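Local coordinates for protein cephalosporin acylase (Bacillus halodurans, PDB 2NLZ) that probably acts as an acylase or gamma-glutamyltranspeptidase-like amidase of the N-terminal nucleophile hydrolase superfamily, at residues E106-P120 with A393-P405. The protein carries 1 engineered substitution. Numbering follows the deposited sequence.
Sequences EQELPPYGVIPVTVP and AMQNRGHNFSLDP
Gly398, His399 and Asn396 meet Pro116, Leu109 and Pro111 in a mostly buried loop-to-loop contact, where the irregular chain between helices 97-101 and 122-133 packs along the short 3-10 turn 397-400. Gly398 N donates to Pro116 O at 2.8 Å, in the carbonyl plane; a CB on Gly398 would run into that same oxygen, and the methyl CG2 of Thr118 also sits against this glycine. Asn396 ND2 reaches a lone pair of Pro111 O at 2.9 Å, while its OD1 takes the backbone N of Met379. The His399 ring swings out with CG opposite the backbone N (chi1 -178°), bringing ND1 to Leu109 O at 3.0 Å in a weak, bent bond (120° at the hydrogen); Pro111 CB lies close to CE1, and the poorly ordered Glu108 carboxylate passes nearby. With an alanine here, Leu109 O is likely to lose its weak imidazole donor and a gap to open beside Pro111. Leu109 CD2 lies against Gly398 O and beside Phe401 CB, and Leu403 CD1 packs on the backbone of Glu108 and Leu109. At the far end Met394, bent at chi2 and chi3, lays CE on Pro120 CG (3.6 Å) and Val117 CG1, beside Phe232 of helix 223-234. Gln395 stretches its amide across Thr118, where NE2 makes a weak but nearly straight bond to Thr118 O (3.3 Å, 167°) and another weak one to Asp71. The whole is buried loop-to-loop packing that joins the chain before helix 122-133 to the loop after strand 392-393, in the gamma-glutamyltranspeptidase (Ntn-hydrolase) fold.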
loop_
_atom_site.group_PDB
_atom_site.type_symbol
_atom_site.label_atom_id
_atom_site.label_comp_id
_atom_site.label_asym_id
_atom_site.label_seq_id
_atom_site.Cartn_x
_atom_site.Cartn_y
_atom_site.Cartn_z
ATOM N N GLU D 106 -16.683 39.672 24.045
ATOM C CA GLU D 106 -17.858 40.012 23.241
ATOM C C GLU D 106 -17.913 39.263 21.911
ATOM O O GLU D 106 -18.939 39.276 21.233
ATOM C CB GLU D 106 -17.972 41.526 23.029
ATOM C CG GLU D 106 -16.809 42.170 22.289
ATOM C CD GLU D 106 -17.048 43.639 21.994
ATOM O OE1 GLU D 106 -18.220 44.069 21.982
ATOM O OE2 GLU D 106 -16.062 44.367 21.768
ATOM N N GLN D 107 -16.813 38.611 21.549
ATOM C CA GLN D 107 -16.769 37.783 20.349
ATOM C C GLN D 107 -17.357 36.404 20.650
ATOM O O GLN D 107 -18.397 36.023 20.112
ATOM C CB GLN D 107 -15.330 37.659 19.841
ATOM C CG GLN D 107 -15.187 36.978 18.488
ATOM C CD GLN D 107 -15.573 37.881 17.333
ATOM O OE1 GLN D 107 -14.724 38.559 16.759
ATOM N NE2 GLN D 107 -16.853 37.895 16.990
ATOM N N GLU D 108 -16.669 35.664 21.511
ATOM C CA GLU D 108 -17.160 34.400 22.046
ATOM C C GLU D 108 -16.702 34.309 23.499
ATOM O O GLU D 108 -15.667 34.869 23.857
ATOM C CB GLU D 108 -16.644 33.211 21.224
ATOM C CG GLU D 108 -15.123 33.129 21.088
ATOM C CD GLU D 108 -14.652 31.892 20.342
ATOM O OE1 GLU D 108 -13.511 31.455 20.593
ATOM O OE2 GLU D 108 -15.414 31.355 19.512
ATOM N N LEU D 109 -17.471 33.625 24.339
ATOM C CA LEU D 109 -17.095 33.485 25.748
ATOM C C LEU D 109 -15.897 32.524 25.914
ATOM O O LEU D 109 -15.645 31.701 25.030
ATOM C CB LEU D 109 -18.303 33.113 26.626
ATOM C CG LEU D 109 -19.191 31.892 26.418
ATOM C CD1 LEU D 109 -19.869 31.571 27.733
ATOM C CD2 LEU D 109 -20.235 32.149 25.349
ATOM N N PRO D 110 -15.143 32.639 27.032
ATOM C CA PRO D 110 -13.875 31.919 27.157
ATOM C C PRO D 110 -14.056 30.409 27.175
ATOM O O PRO D 110 -15.083 29.917 27.632
ATOM C CB PRO D 110 -13.335 32.391 28.510
ATOM C CG PRO D 110 -14.538 32.778 29.269
ATOM C CD PRO D 110 -15.434 33.413 28.251
ATOM N N PRO D 111 -13.071 29.673 26.655
ATOM C CA PRO D 111 -13.159 28.216 26.665
ATOM C C PRO D 111 -13.055 27.599 28.071
ATOM O O PRO D 111 -13.575 26.509 28.311
ATOM C CB PRO D 111 -11.979 27.786 25.787
ATOM C CG PRO D 111 -11.038 28.935 25.799
ATOM C CD PRO D 111 -11.847 30.168 25.999
ATOM N N TYR D 112 -12.407 28.306 28.993
ATOM C CA TYR D 112 -12.085 27.739 30.297
ATOM C C TYR D 112 -12.522 28.607 31.478
ATOM O O TYR D 112 -12.751 29.811 31.329
ATOM C CB TYR D 112 -10.587 27.435 30.359
ATOM C CG TYR D 112 -10.136 26.534 29.229
ATOM C CD1 TYR D 112 -9.246 26.983 28.262
ATOM C CD2 TYR D 112 -10.635 25.231 29.106
ATOM C CE1 TYR D 112 -8.843 26.152 27.210
ATOM C CE2 TYR D 112 -10.236 24.394 28.067
ATOM C CZ TYR D 112 -9.342 24.858 27.123
ATOM O OH TYR D 112 -8.956 24.023 26.098
ATOM N N GLY D 113 -12.645 27.994 32.650
ATOM C CA GLY D 113 -13.094 28.719 33.830
ATOM C C GLY D 113 -14.559 28.497 34.136
ATOM O O GLY D 113 -15.183 27.587 33.606
ATOM N N VAL D 114 -15.114 29.335 34.996
ATOM C CA VAL D 114 -16.455 29.105 35.506
ATOM C C VAL D 114 -17.513 29.620 34.552
ATOM O O VAL D 114 -18.700 29.277 34.678
ATOM C CB VAL D 114 -16.655 29.752 36.888
ATOM C CG1 VAL D 114 -15.990 28.912 37.959
ATOM C CG2 VAL D 114 -16.110 31.174 36.906
ATOM N N ILE D 115 -17.073 30.431 33.593
ATOM C CA ILE D 115 -17.985 31.142 32.698
ATOM C C ILE D 115 -18.729 30.273 31.653
ATOM O O ILE D 115 -19.944 30.413 31.516
ATOM C CB ILE D 115 -17.294 32.379 32.069
ATOM C CG1 ILE D 115 -16.813 33.319 33.177
ATOM C CG2 ILE D 115 -18.237 33.129 31.138
ATOM C CD1 ILE D 115 -15.407 33.849 32.978
ATOM N N PRO D 116 -18.027 29.352 30.949
ATOM C CA PRO D 116 -18.726 28.554 29.930
ATOM C C PRO D 116 -19.436 27.300 30.448
ATOM O O PRO D 116 -19.897 26.487 29.649
ATOM C CB PRO D 116 -17.584 28.122 29.009
ATOM C CG PRO D 116 -16.448 27.932 29.947
ATOM C CD PRO D 116 -16.598 28.992 31.011
ATOM N N VAL D 117 -19.508 27.136 31.765
ATOM C CA VAL D 117 -20.155 25.970 32.365
ATOM C C VAL D 117 -21.686 26.068 32.331
ATOM O O VAL D 117 -22.262 27.009 32.875
ATOM C CB VAL D 117 -19.700 25.775 33.823
ATOM C CG1 VAL D 117 -20.342 24.531 34.419
ATOM C CG2 VAL D 117 -18.176 25.697 33.906
ATOM N N THR D 118 -22.326 25.099 31.681
ATOM C CA THR D 118 -23.782 24.930 31.740
ATOM C C THR D 118 -24.105 23.757 32.666
ATOM O O THR D 118 -23.199 23.001 33.018
ATOM C CB THR D 118 -24.377 24.675 30.338
ATOM O OG1 THR D 118 -23.871 23.445 29.793
ATOM C CG2 THR D 118 -24.030 25.818 29.425
ATOM N N VAL D 119 -25.370 23.584 33.056
ATOM C CA VAL D 119 -25.693 22.485 33.980
ATOM C C VAL D 119 -25.389 21.126 33.352
ATOM O O VAL D 119 -25.819 20.844 32.232
ATOM C CB VAL D 119 -27.139 22.542 34.622
ATOM C CG1 VAL D 119 -27.319 23.814 35.413
ATOM C CG2 VAL D 119 -28.244 22.423 33.600
ATOM N N PRO D 120 -24.571 20.315 34.048
ATOM C CA PRO D 120 -24.265 18.959 33.624
ATOM C C PRO D 120 -25.516 18.098 33.626
ATOM O O PRO D 120 -26.069 17.831 34.685
ATOM C CB PRO D 120 -23.302 18.464 34.708
ATOM C CG PRO D 120 -22.746 19.676 35.320
ATOM C CD PRO D 120 -23.852 20.674 35.282
ATOM N N ALA D 393 -15.514 16.889 36.981
ATOM C CA ALA D 393 -14.973 17.803 36.004
ATOM C C ALA D 393 -16.133 18.408 35.226
ATOM O O ALA D 393 -16.867 17.703 34.527
ATOM C CB ALA D 393 -14.033 17.082 35.081
ATOM N N MET D 394 -16.299 19.717 35.363
ATOM C CA MET D 394 -17.420 20.415 34.748
ATOM C C MET D 394 -17.175 20.677 33.275
ATOM O O MET D 394 -16.079 21.068 32.875
ATOM C CB MET D 394 -17.705 21.722 35.481
ATOM C CG MET D 394 -18.004 21.524 36.959
ATOM S SD MET D 394 -19.571 20.686 37.277
ATOM C CE MET D 394 -20.722 22.059 37.124
ATOM N N GLN D 395 -18.207 20.452 32.472
ATOM C CA GLN D 395 -18.162 20.702 31.034
ATOM C C GLN D 395 -17.979 22.181 30.680
ATOM O O GLN D 395 -18.245 23.064 31.495
ATOM C CB GLN D 395 -19.449 20.182 30.391
ATOM C CG GLN D 395 -20.722 20.866 30.865
ATOM C CD GLN D 395 -21.936 20.378 30.117
ATOM O OE1 GLN D 395 -21.799 19.691 29.107
ATOM N NE2 GLN D 395 -23.131 20.723 30.600
ATOM N N ASN D 396 -17.525 22.451 29.462
ATOM C CA ASN D 396 -17.487 23.830 28.960
ATOM C C ASN D 396 -18.446 24.082 27.794
ATOM O O ASN D 396 -18.202 24.942 26.959
ATOM C CB ASN D 396 -16.055 24.302 28.638
ATOM C CG ASN D 396 -15.496 23.699 27.354
ATOM O OD1 ASN D 396 -15.727 22.538 27.036
ATOM N ND2 ASN D 396 -14.746 24.496 26.624
ATOM N N ARG D 397 -19.563 23.355 27.788
ATOM C CA ARG D 397 -20.568 23.407 26.708
ATOM C C ARG D 397 -21.092 24.791 26.319
ATOM O O ARG D 397 -21.397 25.016 25.159
ATOM C CB ARG D 397 -21.740 22.482 27.039
ATOM C CG ARG D 397 -22.764 22.332 25.931
ATOM C CD ARG D 397 -22.148 21.901 24.612
ATOM N NE ARG D 397 -21.438 20.633 24.715
ATOM C CZ ARG D 397 -20.970 19.969 23.667
ATOM N NH1 ARG D 397 -21.143 20.455 22.436
ATOM N NH2 ARG D 397 -20.336 18.814 23.848
ATOM N N GLY D 398 -21.170 25.712 27.274
ATOM C CA GLY D 398 -21.617 27.080 27.012
ATOM C C GLY D 398 -20.752 27.872 26.048
ATOM O O GLY D 398 -21.168 28.921 25.548
ATOM N N HIS D 399 -19.549 27.366 25.776
ATOM C CA HIS D 399 -18.649 27.952 24.784
ATOM C C HIS D 399 -19.251 27.951 23.366
ATOM O O HIS D 399 -18.842 28.747 22.518
ATOM C CB HIS D 399 -17.308 27.221 24.810
ATOM C CG HIS D 399 -16.293 27.766 23.853
ATOM N ND1 HIS D 399 -15.481 28.835 24.162
ATOM C CD2 HIS D 399 -15.950 27.380 22.601
ATOM C CE1 HIS D 399 -14.680 29.085 23.142
ATOM N NE2 HIS D 399 -14.946 28.218 22.182
ATOM N N ASN D 400 -20.232 27.076 23.133
ATOM C CA ASN D 400 -20.928 26.968 21.844
ATOM C C ASN D 400 -21.894 28.120 21.548
ATOM O O ASN D 400 -22.273 28.340 20.393
ATOM C CB ASN D 400 -21.686 25.635 21.750
ATOM C CG ASN D 400 -20.856 24.522 21.133
ATOM O OD1 ASN D 400 -20.289 24.677 20.049
ATOM N ND2 ASN D 400 -20.793 23.384 21.819
ATOM N N PHE D 401 -22.300 28.837 22.594
ATOM C CA PHE D 401 -23.229 29.955 22.462
ATOM C C PHE D 401 -22.606 31.098 21.673
ATOM O O PHE D 401 -21.413 31.373 21.800
ATOM C CB PHE D 401 -23.631 30.488 23.840
ATOM C CG PHE D 401 -24.736 29.708 24.519
ATOM C CD1 PHE D 401 -26.024 29.694 23.997
ATOM C CD2 PHE D 401 -24.494 29.036 25.714
ATOM C CE1 PHE D 401 -27.042 29.002 24.629
ATOM C CE2 PHE D 401 -25.508 28.341 26.359
ATOM C CZ PHE D 401 -26.785 28.321 25.812
ATOM N N SER D 402 -23.425 31.769 20.871
ATOM C CA SER D 402 -22.990 32.948 20.135
ATOM C C SER D 402 -23.253 34.193 20.968
ATOM O O SER D 402 -24.219 34.249 21.727
ATOM C CB SER D 402 -23.737 33.047 18.800
ATOM O OG SER D 402 -23.227 34.093 17.987
ATOM N N LEU D 403 -22.385 35.188 20.829
ATOM C CA LEU D 403 -22.586 36.464 21.506
ATOM C C LEU D 403 -23.060 37.555 20.542
ATOM O O LEU D 403 -23.106 38.739 20.888
ATOM C CB LEU D 403 -21.325 36.876 22.258
ATOM C CG LEU D 403 -21.004 35.965 23.445
ATOM C CD1 LEU D 403 -19.696 36.356 24.113
ATOM C CD2 LEU D 403 -22.138 35.977 24.458
ATOM N N ASP D 404 -23.409 37.125 19.331
ATOM C CA ASP D 404 -24.081 37.954 18.341
ATOM C C ASP D 404 -25.585 37.815 18.588
ATOM O O ASP D 404 -26.144 36.731 18.404
ATOM C CB ASP D 404 -23.704 37.491 16.925
ATOM C CG ASP D 404 -24.447 38.245 15.829
ATOM O OD1 ASP D 404 -24.728 37.626 14.781
ATOM O OD2 ASP D 404 -24.741 39.447 15.997
ATOM N N PRO D 405 -26.239 38.915 19.010
ATOM C CA PRO D 405 -27.647 38.933 19.417
ATOM C C PRO D 405 -28.621 38.548 18.311
ATOM O O PRO D 405 -29.734 38.110 18.600
ATOM C CB PRO D 405 -27.881 40.395 19.813
ATOM C CG PRO D 405 -26.529 40.952 20.073
ATOM C CD PRO D 405 -25.626 40.250 19.121
#